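Local coordinates for galactose mutarotase related enzyme (PDB 3Q1N), which probably binds a carbohydrate and acts as an isomerase of the aldose 1-epimerase type, at residues A[179-184]-A[258-263]; A[14-19]-A[91-96]; A[215-220]-A[228-233]; A[105-110]-A[130-135]. One frame throughout, in Å; residues are numbered along the deposited sequence. Where two conformers were deposited one is given.

Contact 1 of 4, residues A[179-184]-A[258-263]; sequences PFRNGD and DGLPDQ. With EDO (1,2-ethanediol), chain N.
Arg-181 carries this contact by lying against residues 260-263 with both its backbone and its guanidinium. Its N donates to Asp-262 O at 3.0 Å, and its NE to Pro-261 O, also at 3.0 Å, the oxygen lying 20° out of the guanidinium plane. The bend at chi3 (-56°) turns the group back so that its two faces are filled: Leu-260 CD1 stands 3.9 Å above one, and the start of the Gln-263 side chain covers the opposite one. Here the packing is tight, and Arg-181 is buried. Beside it the Phe-180 ring and the Asp-262 carboxylate run side by side, their planes 9° apart, while Asp-262 O meets the ring at its edge. The looser side belongs to Gln-263, an exposed residue whose extended chain lays CD 3.4 Å from Gly-183 CA; there water 2 links Arg-181 NH2 to Gln-263 OE1, and water 1 lies in the guanidinium plane near the same NH2. Asp-262 OD2 accepts from Asn-57 N. A single bridge pairs Arg-181 with Gln-263, joining the short strand 181-182 to the loop between strands 251-258 and 277-279, with Phe-173 of strand 171-175 and Ile-209 of strand 208-210 packed against Arg-181 and Leu-260, respectively.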
loop_
_atom_site.group_PDB
_atom_site.type_symbol
_atom_site.label_atom_id
_atom_site.label_comp_id
_atom_site.label_asym_id
_atom_site.label_seq_id
_atom_site.Cartn_x
_atom_site.Cartn_y
_atom_site.Cartn_z
ATOM N N PRO A 179 -7.395 1.532 -13.788
ATOM C CA PRO A 179 -6.201 1.010 -13.099
ATOM C C PRO A 179 -6.059 -0.534 -13.103
ATOM O O PRO A 179 -5.407 -1.101 -12.243
ATOM C CB PRO A 179 -6.420 1.510 -11.659
ATOM C CG PRO A 179 -7.957 1.360 -11.492
ATOM C CD PRO A 179 -8.558 1.510 -12.886
ATOM N N PHE A 180 -6.673 -1.205 -14.061
ATOM C CA PHE A 180 -6.511 -2.656 -14.223
ATOM C C PHE A 180 -5.194 -2.961 -14.940
ATOM O O PHE A 180 -4.691 -2.161 -15.690
ATOM C CB PHE A 180 -7.628 -3.282 -15.054
ATOM C CG PHE A 180 -9.015 -3.188 -14.432
ATOM C CD1 PHE A 180 -9.848 -2.124 -14.674
ATOM C CD2 PHE A 180 -9.463 -4.197 -13.608
ATOM C CE1 PHE A 180 -11.117 -2.077 -14.103
ATOM C CE2 PHE A 180 -10.731 -4.187 -13.063
ATOM C CZ PHE A 180 -11.564 -3.112 -13.298
ATOM N N ARG A 181 -4.700 -4.169 -14.745
ATOM C CA ARG A 181 -3.574 -4.704 -15.525
ATOM C C ARG A 181 -3.986 -5.266 -16.890
ATOM O O ARG A 181 -5.087 -5.809 -17.038
ATOM C CB ARG A 181 -2.865 -5.795 -14.716
ATOM C CG ARG A 181 -2.297 -5.303 -13.376
ATOM C CD ARG A 181 -1.415 -6.327 -12.691
ATOM N NE ARG A 181 -2.119 -7.584 -12.485
ATOM C CZ ARG A 181 -1.968 -8.697 -13.170
ATOM N NH1 ARG A 181 -1.186 -8.755 -14.257
ATOM N NH2 ARG A 181 -2.684 -9.752 -12.815
ATOM N N ASN A 182 -3.063 -5.178 -17.844
ATOM C CA ASN A 182 -3.255 -5.771 -19.156
ATOM C C ASN A 182 -2.667 -7.174 -19.298
ATOM O O ASN A 182 -2.885 -7.777 -20.334
ATOM C CB ASN A 182 -2.702 -4.846 -20.264
ATOM C CG ASN A 182 -1.183 -4.744 -20.280
ATOM O OD1 ASN A 182 -0.488 -5.409 -19.549
ATOM N ND2 ASN A 182 -0.652 -3.902 -21.186
ATOM N N GLY A 183 -1.920 -7.652 -18.293
ATOM C CA GLY A 183 -1.268 -8.964 -18.317
ATOM C C GLY A 183 0.212 -9.051 -18.703
ATOM O O GLY A 183 0.771 -10.169 -18.678
ATOM N N ASP A 184 0.786 -7.954 -19.166
ATOM C CA ASP A 184 2.211 -8.013 -19.461
ATOM C C ASP A 184 3.059 -7.405 -18.357
ATOM O O ASP A 184 2.562 -6.851 -17.384
ATOM C CB ASP A 184 2.535 -7.443 -20.844
ATOM C CG ASP A 184 2.627 -5.938 -20.865
ATOM O OD1 ASP A 184 2.351 -5.350 -21.932
ATOM O OD2 ASP A 184 3.011 -5.330 -19.846
ATOM N N ASP A 258 1.258 -6.906 -1.527
ATOM C CA ASP A 258 1.252 -8.388 -1.539
ATOM C C ASP A 258 0.001 -8.867 -2.292
ATOM O O ASP A 258 -0.894 -9.445 -1.721
ATOM C CB ASP A 258 1.304 -8.938 -0.110
ATOM C CG ASP A 258 1.476 -10.451 -0.064
ATOM O OD1 ASP A 258 1.981 -11.045 -1.054
ATOM O OD2 ASP A 258 1.115 -11.041 0.995
ATOM N N GLY A 259 -0.012 -8.582 -3.598
ATOM C CA GLY A 259 -1.137 -8.838 -4.469
ATOM C C GLY A 259 -1.104 -7.812 -5.582
ATOM O O GLY A 259 -0.173 -7.014 -5.688
ATOM N N LEU A 260 -2.068 -7.932 -6.487
ATOM C CA LEU A 260 -2.118 -7.100 -7.696
ATOM C C LEU A 260 -3.549 -6.819 -8.080
ATOM O O LEU A 260 -4.444 -7.651 -7.851
ATOM C CB LEU A 260 -1.470 -7.845 -8.852
ATOM C CG LEU A 260 0.050 -8.115 -8.821
ATOM C CD1 LEU A 260 0.463 -9.068 -9.893
ATOM C CD2 LEU A 260 0.769 -6.781 -8.899
ATOM N N PRO A 261 -3.796 -5.646 -8.699
ATOM C CA PRO A 261 -5.119 -5.435 -9.287
ATOM C C PRO A 261 -5.445 -6.519 -10.301
ATOM O O PRO A 261 -4.555 -7.155 -10.853
ATOM C CB PRO A 261 -4.958 -4.095 -10.031
ATOM C CG PRO A 261 -3.716 -3.446 -9.381
ATOM C CD PRO A 261 -2.847 -4.559 -9.003
ATOM N N ASP A 262 -6.725 -6.711 -10.610
ATOM C CA ASP A 262 -7.095 -7.682 -11.585
ATOM C C ASP A 262 -6.505 -7.378 -12.971
ATOM O O ASP A 262 -6.330 -6.221 -13.380
ATOM C CB ASP A 262 -8.611 -7.710 -11.752
ATOM C CG ASP A 262 -9.312 -8.831 -10.977
ATOM O OD1 ASP A 262 -8.687 -9.882 -10.654
ATOM O OD2 ASP A 262 -10.530 -8.668 -10.748
ATOM N N GLN A 263 -6.229 -8.461 -13.689
ATOM C CA GLN A 263 -6.001 -8.401 -15.134
ATOM C C GLN A 263 -7.361 -8.269 -15.814
ATOM O O GLN A 263 -8.261 -9.036 -15.542
ATOM C CB GLN A 263 -5.291 -9.662 -15.633
ATOM C CG GLN A 263 -5.147 -9.635 -17.146
ATOM C CD GLN A 263 -4.203 -10.672 -17.730
ATOM O OE1 GLN A 263 -3.453 -11.363 -17.004
ATOM N NE2 GLN A 263 -4.242 -10.810 -19.060
HETATM C C1 EDO N . 4.454 -13.493 -1.628
HETATM O O1 EDO N . 3.114 -13.429 -2.160
HETATM C C2 EDO N . 4.476 -14.415 -0.424
HETATM O O2 EDO N . 4.069 -13.687 0.729
HETATM O O HOH W 1 -4.187 -10.016 -10.330
HETATM O O HOH W 2 -2.786 -12.113 -14.441
#

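Contact 2 of 4, residues A[14-19]-A[91-96]; sequences IAERGA and VTFTQH
The Phe-93 ring is the flat group at the centre of this contact, with Ala-19 CA over one of its faces. Ala-19 CB sits over the root of the same ring, 3.7 Å from Phe-93 CB and 3.8 Å from Phe-93 CG. The remaining neighbours in residues 14-19 approach obliquely around the far half of the ring. Ile-14 CG2 is the closest of them, 3.5 Å from Phe-93 CE2 and 3.6 Å from Phe-93 CZ; this methyl stands anti to the backbone N, which turns it toward the ring. On the CE1 side of the ring Glu-16 contributes carbon alone: its CA lies 4.0 Å and its CG 4.1 Å from Phe-93 CE1, and its carboxylate plane is turned 67° from the ring.

The curve of residues 14-19 around the ring comes from a type II beta turn, Glu-16 to Ala-19, closed by a bond from Ala-19 N to Glu-16 O of 3.3 Å. Gly-18 takes a positive phi (67°) within it. This turn connects strands 10-15 and 20-26 of the four-stranded antiparallel sheet, whereas Phe-93 belongs to strand 90-96 of the nine-stranded one, so the contact is packing between two sheets. No hydrogen bond crosses between the two segments, and five of the six touching residues are buried. Ile-3 of strand 2-6 and Val-83 of strand 82-84 also pack on Phe-93, while Ala-19 O accepts from Tyr-115 OH on strand 109-118.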
loop_
_atom_site.group_PDB
_atom_site.type_symbol
_atom_site.label_atom_id
_atom_site.label_comp_id
_atom_site.label_asym_id
_atom_site.label_seq_id
_atom_site.Cartn_x
_atom_site.Cartn_y
_atom_site.Cartn_z
ATOM N N ILE A 14 -3.026 7.428 14.070
ATOM C CA ILE A 14 -3.634 6.306 13.353
ATOM C C ILE A 14 -5.108 6.253 13.704
ATOM O O ILE A 14 -5.481 6.240 14.884
ATOM C CB ILE A 14 -3.010 4.915 13.690
ATOM C CG1 ILE A 14 -1.480 4.917 13.549
ATOM C CG2 ILE A 14 -3.617 3.824 12.809
ATOM C CD1 ILE A 14 -0.762 5.020 14.894
ATOM N N ALA A 15 -5.945 6.207 12.683
ATOM C CA ALA A 15 -7.398 6.135 12.865
ATOM C C ALA A 15 -7.839 4.713 13.127
ATOM O O ALA A 15 -7.378 3.763 12.460
ATOM C CB ALA A 15 -8.107 6.668 11.637
ATOM N N GLU A 16 -8.734 4.553 14.100
ATOM C CA GLU A 16 -9.325 3.259 14.358
ATOM C C GLU A 16 -10.047 2.774 13.123
ATOM O O GLU A 16 -9.999 1.595 12.792
ATOM C CB GLU A 16 -10.296 3.365 15.540
ATOM C CG GLU A 16 -9.534 3.569 16.864
ATOM C CD GLU A 16 -10.408 3.958 18.059
ATOM O OE1 GLU A 16 -11.603 4.240 17.886
ATOM O OE2 GLU A 16 -9.865 4.018 19.190
ATOM N N ARG A 17 -10.655 3.691 12.384
ATOM C CA ARG A 17 -11.276 3.336 11.106
ATOM C C ARG A 17 -10.210 2.930 10.080
ATOM O O ARG A 17 -9.341 3.723 9.739
ATOM C CB ARG A 17 -12.158 4.486 10.571
ATOM C CG ARG A 17 -12.701 4.218 9.148
ATOM C CD ARG A 17 -13.640 3.023 9.090
ATOM N NE ARG A 17 -14.794 3.135 9.954
ATOM C CZ ARG A 17 -15.968 3.654 9.586
ATOM N NH1 ARG A 17 -16.129 4.112 8.350
ATOM N NH2 ARG A 17 -16.981 3.727 10.456
ATOM N N GLY A 18 -10.237 1.657 9.688
ATOM C CA GLY A 18 -9.265 1.089 8.747
ATOM C C GLY A 18 -7.820 1.005 9.282
ATOM O O GLY A 18 -6.919 0.746 8.508
ATOM N N ALA A 19 -7.611 1.169 10.593
ATOM C CA ALA A 19 -6.243 1.232 11.157
ATOM C C ALA A 19 -5.347 2.091 10.266
ATOM O O ALA A 19 -4.188 1.746 9.948
ATOM C CB ALA A 19 -5.636 -0.191 11.309
ATOM N N VAL A 91 1.225 0.215 19.154
ATOM C CA VAL A 91 -0.175 -0.109 19.309
ATOM C C VAL A 91 -0.572 -1.161 18.310
ATOM O O VAL A 91 -0.000 -1.218 17.217
ATOM C CB VAL A 91 -1.071 1.137 19.157
ATOM C CG1 VAL A 91 -0.916 1.762 17.768
ATOM C CG2 VAL A 91 -2.573 0.778 19.413
ATOM N N THR A 92 -1.573 -1.977 18.668
ATOM C CA THR A 92 -2.041 -3.059 17.803
ATOM C C THR A 92 -3.522 -2.843 17.505
ATOM O O THR A 92 -4.318 -2.480 18.406
ATOM C CB THR A 92 -1.800 -4.476 18.429
ATOM O OG1 THR A 92 -0.397 -4.704 18.575
ATOM C CG2 THR A 92 -2.366 -5.593 17.563
ATOM N N PHE A 93 -3.859 -2.999 16.221
ATOM C CA PHE A 93 -5.223 -2.893 15.723
ATOM C C PHE A 93 -5.677 -4.220 15.143
ATOM O O PHE A 93 -4.952 -4.842 14.381
ATOM C CB PHE A 93 -5.278 -1.853 14.596
ATOM C CG PHE A 93 -5.086 -0.436 15.045
ATOM C CD1 PHE A 93 -6.159 0.315 15.482
ATOM C CD2 PHE A 93 -3.837 0.173 14.976
ATOM C CE1 PHE A 93 -6.029 1.655 15.871
ATOM C CE2 PHE A 93 -3.661 1.516 15.381
ATOM C CZ PHE A 93 -4.754 2.275 15.836
ATOM N N THR A 94 -6.901 -4.636 15.431
ATOM C CA THR A 94 -7.385 -5.921 14.990
ATOM C C THR A 94 -8.800 -5.809 14.453
ATOM O O THR A 94 -9.670 -5.229 15.073
ATOM C CB THR A 94 -7.393 -6.953 16.152
ATOM O OG1 THR A 94 -6.085 -7.046 16.739
ATOM C CG2 THR A 94 -7.758 -8.379 15.623
ATOM N N GLN A 95 -8.983 -6.337 13.241
ATOM C CA GLN A 95 -10.310 -6.436 12.599
ATOM C C GLN A 95 -10.669 -7.899 12.323
ATOM O O GLN A 95 -9.827 -8.709 11.953
ATOM C CB GLN A 95 -10.294 -5.650 11.303
ATOM C CG GLN A 95 -11.648 -5.559 10.626
ATOM C CD GLN A 95 -11.567 -4.834 9.311
ATOM O OE1 GLN A 95 -11.365 -5.499 8.266
ATOM N NE2 GLN A 95 -11.706 -3.506 9.311
ATOM N N HIS A 96 -11.950 -8.210 12.453
ATOM C CA HIS A 96 -12.517 -9.487 12.057
ATOM C C HIS A 96 -13.642 -9.205 11.057
ATOM O O HIS A 96 -14.071 -8.044 10.865
ATOM C CB HIS A 96 -13.130 -10.170 13.294
ATOM C CG HIS A 96 -12.149 -10.512 14.374
ATOM N ND1 HIS A 96 -11.447 -11.704 14.390
ATOM C CD2 HIS A 96 -11.760 -9.833 15.481
ATOM C CE1 HIS A 96 -10.664 -11.738 15.471
ATOM N NE2 HIS A 96 -10.796 -10.596 16.118
#

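Contact 3 of 4, residues A[215-220]-A[228-233]; sequences IAKATL and SITLDI. With EDO (1,2-ethanediol), chain S; NO3 (nitrate ion), chain F.
In one of its two conformers Lys-217 runs beside Asp-232, both side chains pointing the same way, and can be followed outward from its root. CB lies 3.9 Å from Thr-230 CG2 and near the bound nitrate; CG passes the ethanediol and Asp-232 OD1; CD comes nearest to that oxygen, at 3.5 Å; CE stays close to it. The extended chain then carries NZ to 4.1 Å from Asp-232 OD1, beyond a salt bridge; the salt bridge of NZ is with Glu-292 of strand 284-293. That glutamate also lies close to Asp-232, so the lysine charge probably eases the meeting of two acids.

The two segments form an antiparallel beta hairpin, strands 217-221 and 229-232; the axes of 217-220 and 229-232 run 161° apart. Ala-218 and Leu-231 are a hydrogen-bonded pair, the bond from Leu-231 N to Ala-218 O measuring 2.8 Å with 168° at the hydrogen; Leu-220 and Ile-229 are the next such pair. Where strand 217-221 meets strand 160-164, Ala-216 and Lys-217 both face Glu-164 in a classic beta bulge.

On the face that carries Lys-217, Thr-230 OG1 donates to Thr-219 OG1 at 2.6 Å, and Thr-219 OG1 donates a hydrogen bond to nitrate O1 at 2.7 Å. On the other face, Leu-220 CB packs against Ile-229 CG1 at 4.1 Å, while Val-254 of strand 251-258 covers Leu-220 and Leu-231.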
loop_
_atom_site.group_PDB
_atom_site.type_symbol
_atom_site.label_atom_id
_atom_site.label_comp_id
_atom_site.label_asym_id
_atom_site.label_seq_id
_atom_site.Cartn_x
_atom_site.Cartn_y
_atom_site.Cartn_z
ATOM N N ILE A 215 13.607 -6.617 -4.574
ATOM C CA ILE A 215 13.902 -5.337 -3.907
ATOM C C ILE A 215 13.696 -5.403 -2.404
ATOM O O ILE A 215 12.680 -5.903 -1.912
ATOM C CB ILE A 215 13.051 -4.170 -4.502
ATOM C CG1 ILE A 215 13.430 -3.973 -5.974
ATOM C CG2 ILE A 215 13.266 -2.846 -3.668
ATOM C CD1 ILE A 215 12.431 -3.061 -6.771
ATOM N N ALA A 216 14.690 -4.918 -1.677
ATOM C CA ALA A 216 14.649 -4.903 -0.228
ATOM C C ALA A 216 14.396 -3.508 0.308
ATOM O O ALA A 216 13.720 -3.362 1.317
ATOM C CB ALA A 216 15.977 -5.426 0.316
ATOM N N LYS A 217 14.954 -2.503 -0.367
ATOM C CA LYS A 217 14.800 -1.116 0.048
ATOM C C LYS A 217 14.493 -0.237 -1.133
ATOM O O LYS A 217 15.032 -0.439 -2.220
ATOM C CB LYS A 217 16.042 -0.611 0.768
ATOM C CG LYS A 217 16.339 -1.405 2.041
ATOM C CD LYS A 217 17.142 -0.530 2.999
ATOM C CE LYS A 217 17.594 -1.296 4.207
ATOM N NZ LYS A 217 18.261 -0.393 5.168
ATOM N N ALA A 218 13.582 0.702 -0.919
ATOM C CA ALA A 218 13.185 1.655 -1.957
ATOM C C ALA A 218 13.119 3.048 -1.299
ATOM O O ALA A 218 12.382 3.258 -0.318
ATOM C CB ALA A 218 11.842 1.271 -2.552
ATOM N N THR A 219 13.948 3.959 -1.807
ATOM C CA THR A 219 14.088 5.315 -1.277
ATOM C C THR A 219 13.442 6.342 -2.191
ATOM O O THR A 219 13.755 6.374 -3.375
ATOM C CB THR A 219 15.574 5.673 -1.041
ATOM O OG1 THR A 219 16.099 4.807 -0.028
ATOM C CG2 THR A 219 15.752 7.102 -0.620
ATOM N N LEU A 220 12.579 7.176 -1.606
ATOM C CA LEU A 220 11.918 8.320 -2.274
ATOM C C LEU A 220 12.670 9.564 -1.784
ATOM O O LEU A 220 12.662 9.880 -0.585
ATOM C CB LEU A 220 10.434 8.383 -1.916
ATOM C CG LEU A 220 9.690 9.628 -2.391
ATOM C CD1 LEU A 220 9.587 9.710 -3.920
ATOM C CD2 LEU A 220 8.297 9.664 -1.724
ATOM N N SER A 228 13.674 12.590 3.222
ATOM C CA SER A 228 13.384 11.494 2.320
ATOM C C SER A 228 12.895 10.379 3.211
ATOM O O SER A 228 12.976 10.470 4.443
ATOM C CB SER A 228 14.636 11.059 1.578
ATOM O OG SER A 228 15.676 10.657 2.447
ATOM N N ILE A 229 12.322 9.351 2.584
ATOM C CA ILE A 229 11.955 8.111 3.266
ATOM C C ILE A 229 12.466 6.923 2.484
ATOM O O ILE A 229 12.686 7.026 1.288
ATOM C CB ILE A 229 10.437 7.949 3.417
ATOM C CG1 ILE A 229 9.724 7.886 2.043
ATOM C CG2 ILE A 229 9.906 9.115 4.278
ATOM C CD1 ILE A 229 9.318 6.516 1.584
ATOM N N THR A 230 12.695 5.838 3.210
ATOM C CA THR A 230 13.076 4.563 2.624
ATOM C C THR A 230 12.118 3.493 3.157
ATOM O O THR A 230 11.897 3.392 4.378
ATOM C CB THR A 230 14.515 4.192 2.971
ATOM O OG1 THR A 230 15.381 5.184 2.416
ATOM C CG2 THR A 230 14.897 2.783 2.397
ATOM N N LEU A 231 11.545 2.723 2.248
ATOM C CA LEU A 231 10.678 1.590 2.570
ATOM C C LEU A 231 11.478 0.301 2.573
ATOM O O LEU A 231 12.199 0.002 1.627
ATOM C CB LEU A 231 9.513 1.477 1.592
ATOM C CG LEU A 231 8.526 2.635 1.521
ATOM C CD1 LEU A 231 7.342 2.328 0.598
ATOM C CD2 LEU A 231 7.991 3.092 2.888
ATOM N N ASP A 232 11.448 -0.412 3.695
ATOM C CA ASP A 232 12.066 -1.725 3.818
ATOM C C ASP A 232 10.943 -2.729 3.546
ATOM O O ASP A 232 10.036 -2.865 4.335
ATOM C CB ASP A 232 12.652 -1.927 5.223
ATOM C CG ASP A 232 13.747 -0.888 5.564
ATOM O OD1 ASP A 232 14.153 -0.093 4.693
ATOM O OD2 ASP A 232 14.167 -0.844 6.721
ATOM N N ILE A 233 10.997 -3.394 2.403
ATOM C CA ILE A 233 9.810 -4.134 1.878
ATOM C C ILE A 233 10.166 -5.495 1.259
ATOM O O ILE A 233 9.496 -5.969 0.348
ATOM C CB ILE A 233 9.006 -3.213 0.894
ATOM C CG1 ILE A 233 9.939 -2.444 -0.021
ATOM C CG2 ILE A 233 8.169 -2.221 1.690
ATOM C CD1 ILE A 233 10.694 -3.262 -0.972
HETATM C C1 EDO S . 13.787 -5.212 3.732
HETATM O O1 EDO S . 14.796 -4.171 3.879
HETATM C C2 EDO S . 12.664 -5.110 4.772
HETATM O O2 EDO S . 12.006 -6.286 5.226
HETATM N N NO3 F . 18.029 2.548 -1.698
HETATM O O1 NO3 F . 17.203 2.403 -0.597
HETATM O O2 NO3 F . 18.184 1.501 -2.604
HETATM O O3 NO3 F . 18.727 3.742 -1.904
#

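Contact 4 of 4, residues A[105-110]-A[130-135]; sequences FPFEYT and NDDSKS
Phe-107 lays its CD1-CE1 side against Asp-132 and Lys-134, crossing both side chains at about a right angle. CE1 lies 3.8 Å from Lys-134 CB and 3.2 Å from Ser-135 O, and the ring and the Asp-132 carboxylate are 72° apart in plane. On its other flank the Phe-107 edge points at the face of the Phe-105 ring, CD2 standing over that ring's centre.

Around this aromatic pair the two segments are tied by polar bonds. Asp-132 OD1 accepts from Glu-108 N at 2.9 Å with 167° at the hydrogen, on its anti side. Asp-132 OD2 takes two donors of its own segment: Lys-134 N on the anti lone pair, closing an Asx turn, and Lys-134 NZ in a salt bridge of 2.9 Å. Bends at chi3 and chi4 fold the lysine chain back, bringing NZ also to Pro-106 O at 2.8 Å. Further along, Asp-131 OD2 uses its syn lone pair for Thr-110 OG1, 2.7 Å away. Asn-130 heads a second Asx turn through OD1, while its ND2 gives a nearly straight bond to Lys-134 O.

Residues 130-135 thus fold against the start of strand 109-118, next to the end of its antiparallel neighbour 121-130. Three donors gripping the Asp-132 carboxylate would be expected to favour its ionised form and to fix its rotation, and Lys-134 would probably offset part of the charge.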
loop_
_atom_site.group_PDB
_atom_site.type_symbol
_atom_site.label_atom_id
_atom_site.label_comp_id
_atom_site.label_asym_id
_atom_site.label_seq_id
_atom_site.Cartn_x
_atom_site.Cartn_y
_atom_site.Cartn_z
ATOM N N PHE A 105 -17.246 -11.656 0.821
ATOM C CA PHE A 105 -16.055 -12.433 1.062
ATOM C C PHE A 105 -16.421 -13.411 2.196
ATOM O O PHE A 105 -16.441 -13.043 3.376
ATOM C CB PHE A 105 -14.943 -11.466 1.444
ATOM C CG PHE A 105 -13.573 -12.077 1.627
ATOM C CD1 PHE A 105 -12.851 -12.630 0.545
ATOM C CD2 PHE A 105 -12.981 -12.138 2.908
ATOM C CE1 PHE A 105 -11.521 -13.134 0.724
ATOM C CE2 PHE A 105 -11.678 -12.640 3.071
ATOM C CZ PHE A 105 -10.973 -13.141 2.023
ATOM N N PRO A 106 -16.803 -14.636 1.832
ATOM C CA PRO A 106 -17.494 -15.517 2.809
ATOM C C PRO A 106 -16.533 -16.270 3.730
ATOM O O PRO A 106 -16.526 -17.515 3.802
ATOM C CB PRO A 106 -18.285 -16.452 1.889
ATOM C CG PRO A 106 -17.438 -16.561 0.661
ATOM C CD PRO A 106 -16.826 -15.197 0.470
ATOM N N PHE A 107 -15.664 -15.492 4.383
ATOM C CA PHE A 107 -14.621 -16.029 5.225
ATOM C C PHE A 107 -14.580 -15.298 6.540
ATOM O O PHE A 107 -14.606 -14.059 6.613
ATOM C CB PHE A 107 -13.216 -15.899 4.548
ATOM C CG PHE A 107 -13.113 -16.601 3.244
ATOM C CD1 PHE A 107 -12.859 -17.957 3.193
ATOM C CD2 PHE A 107 -13.287 -15.924 2.034
ATOM C CE1 PHE A 107 -12.810 -18.623 1.986
ATOM C CE2 PHE A 107 -13.225 -16.591 0.845
ATOM C CZ PHE A 107 -12.976 -17.957 0.831
ATOM N N GLU A 108 -14.466 -16.082 7.610
ATOM C CA GLU A 108 -13.981 -15.566 8.872
ATOM C C GLU A 108 -12.476 -15.319 8.819
ATOM O O GLU A 108 -11.692 -16.139 8.317
ATOM C CB GLU A 108 -14.371 -16.495 10.041
ATOM C CG GLU A 108 -15.865 -16.729 10.109
ATOM C CD GLU A 108 -16.325 -17.301 11.419
ATOM O OE1 GLU A 108 -15.509 -17.830 12.178
ATOM O OE2 GLU A 108 -17.566 -17.240 11.669
ATOM N N TYR A 109 -12.080 -14.131 9.281
ATOM C CA TYR A 109 -10.681 -13.737 9.246
ATOM C C TYR A 109 -10.300 -12.890 10.415
ATOM O O TYR A 109 -11.164 -12.252 11.056
ATOM C CB TYR A 109 -10.340 -12.999 7.921
ATOM C CG TYR A 109 -10.947 -11.592 7.798
ATOM C CD1 TYR A 109 -10.318 -10.474 8.395
ATOM C CD2 TYR A 109 -12.172 -11.385 7.141
ATOM C CE1 TYR A 109 -10.876 -9.228 8.281
ATOM C CE2 TYR A 109 -12.741 -10.137 7.048
ATOM C CZ TYR A 109 -12.100 -9.054 7.608
ATOM O OH TYR A 109 -12.667 -7.777 7.530
ATOM N N THR A 110 -8.993 -12.821 10.636
ATOM C CA THR A 110 -8.427 -11.796 11.510
ATOM C C THR A 110 -7.360 -11.053 10.723
ATOM O O THR A 110 -6.553 -11.664 10.046
ATOM C CB THR A 110 -7.810 -12.355 12.778
ATOM O OG1 THR A 110 -8.775 -13.111 13.512
ATOM C CG2 THR A 110 -7.296 -11.213 13.689
ATOM N N ASN A 130 -6.607 -16.906 8.543
ATOM C CA ASN A 130 -7.801 -17.577 8.012
ATOM C C ASN A 130 -8.500 -18.271 9.172
ATOM O O ASN A 130 -8.082 -19.345 9.595
ATOM C CB ASN A 130 -7.432 -18.589 6.902
ATOM C CG ASN A 130 -8.653 -19.279 6.346
ATOM O OD1 ASN A 130 -9.770 -18.859 6.698
ATOM N ND2 ASN A 130 -8.477 -20.330 5.505
ATOM N N ASP A 131 -9.569 -17.681 9.674
ATOM C CA ASP A 131 -10.328 -18.268 10.753
ATOM C C ASP A 131 -11.471 -19.167 10.251
ATOM O O ASP A 131 -12.231 -19.693 11.058
ATOM C CB ASP A 131 -10.922 -17.185 11.664
ATOM C CG ASP A 131 -9.872 -16.410 12.434
ATOM O OD1 ASP A 131 -8.812 -16.990 12.803
ATOM O OD2 ASP A 131 -10.167 -15.239 12.699
ATOM N N ASP A 132 -11.518 -19.420 8.956
ATOM C CA ASP A 132 -12.589 -20.193 8.338
ATOM C C ASP A 132 -12.134 -21.653 8.174
ATOM O O ASP A 132 -10.957 -21.991 8.287
ATOM C CB ASP A 132 -12.850 -19.629 6.932
ATOM C CG ASP A 132 -14.296 -19.693 6.546
ATOM O OD1 ASP A 132 -15.094 -18.823 6.984
ATOM O OD2 ASP A 132 -14.662 -20.653 5.859
ATOM N N SER A 133 -13.102 -22.523 7.901
ATOM C CA SER A 133 -12.835 -23.902 7.488
ATOM C C SER A 133 -12.478 -23.994 6.003
ATOM O O SER A 133 -11.863 -24.945 5.576
ATOM C CB SER A 133 -14.062 -24.796 7.766
ATOM O OG SER A 133 -15.170 -24.392 6.988
ATOM N N LYS A 134 -12.903 -23.006 5.229
ATOM C CA LYS A 134 -12.619 -22.982 3.804
ATOM C C LYS A 134 -11.236 -22.390 3.580
ATOM O O LYS A 134 -10.783 -21.580 4.377
ATOM C CB LYS A 134 -13.641 -22.126 3.036
ATOM C CG LYS A 134 -15.056 -22.683 3.127
ATOM C CD LYS A 134 -15.973 -21.885 2.193
ATOM C CE LYS A 134 -16.206 -20.433 2.577
ATOM N NZ LYS A 134 -16.770 -20.265 3.974
ATOM N N SER A 135 -10.628 -22.748 2.452
ATOM C CA SER A 135 -9.362 -22.138 2.012
ATOM C C SER A 135 -9.615 -20.696 1.622
ATOM O O SER A 135 -10.504 -20.443 0.844
ATOM C CB SER A 135 -8.821 -22.907 0.830
ATOM O OG SER A 135 -8.598 -24.292 1.190
#

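How the contacts relate
Contacts 2, 3 and 4 all reach the nine-stranded sheet, and contact 1 is built on loops and the short strand 181-182. Contacts 2 and 4 sit on adjacent strands, 90-96 and 109-118, with centres about 19 Å apart; they touch through Gln-95 OE1 and Tyr-109 OH, 2.7 Å apart in a probable hydrogen bond. Contact 3 lies toward the sheet's other end, about 32 Å from contact 4 between centres. Along the chain contacts 2, 4 and 1 follow in series, contact 3 being nested inside contact 1's loop. Contacts 1 and 2, centres about 27 Å apart, lie on opposite sides of the chain's centre; the whole is consistent with the beta-supersandwich of galactose mutarotase-like proteins.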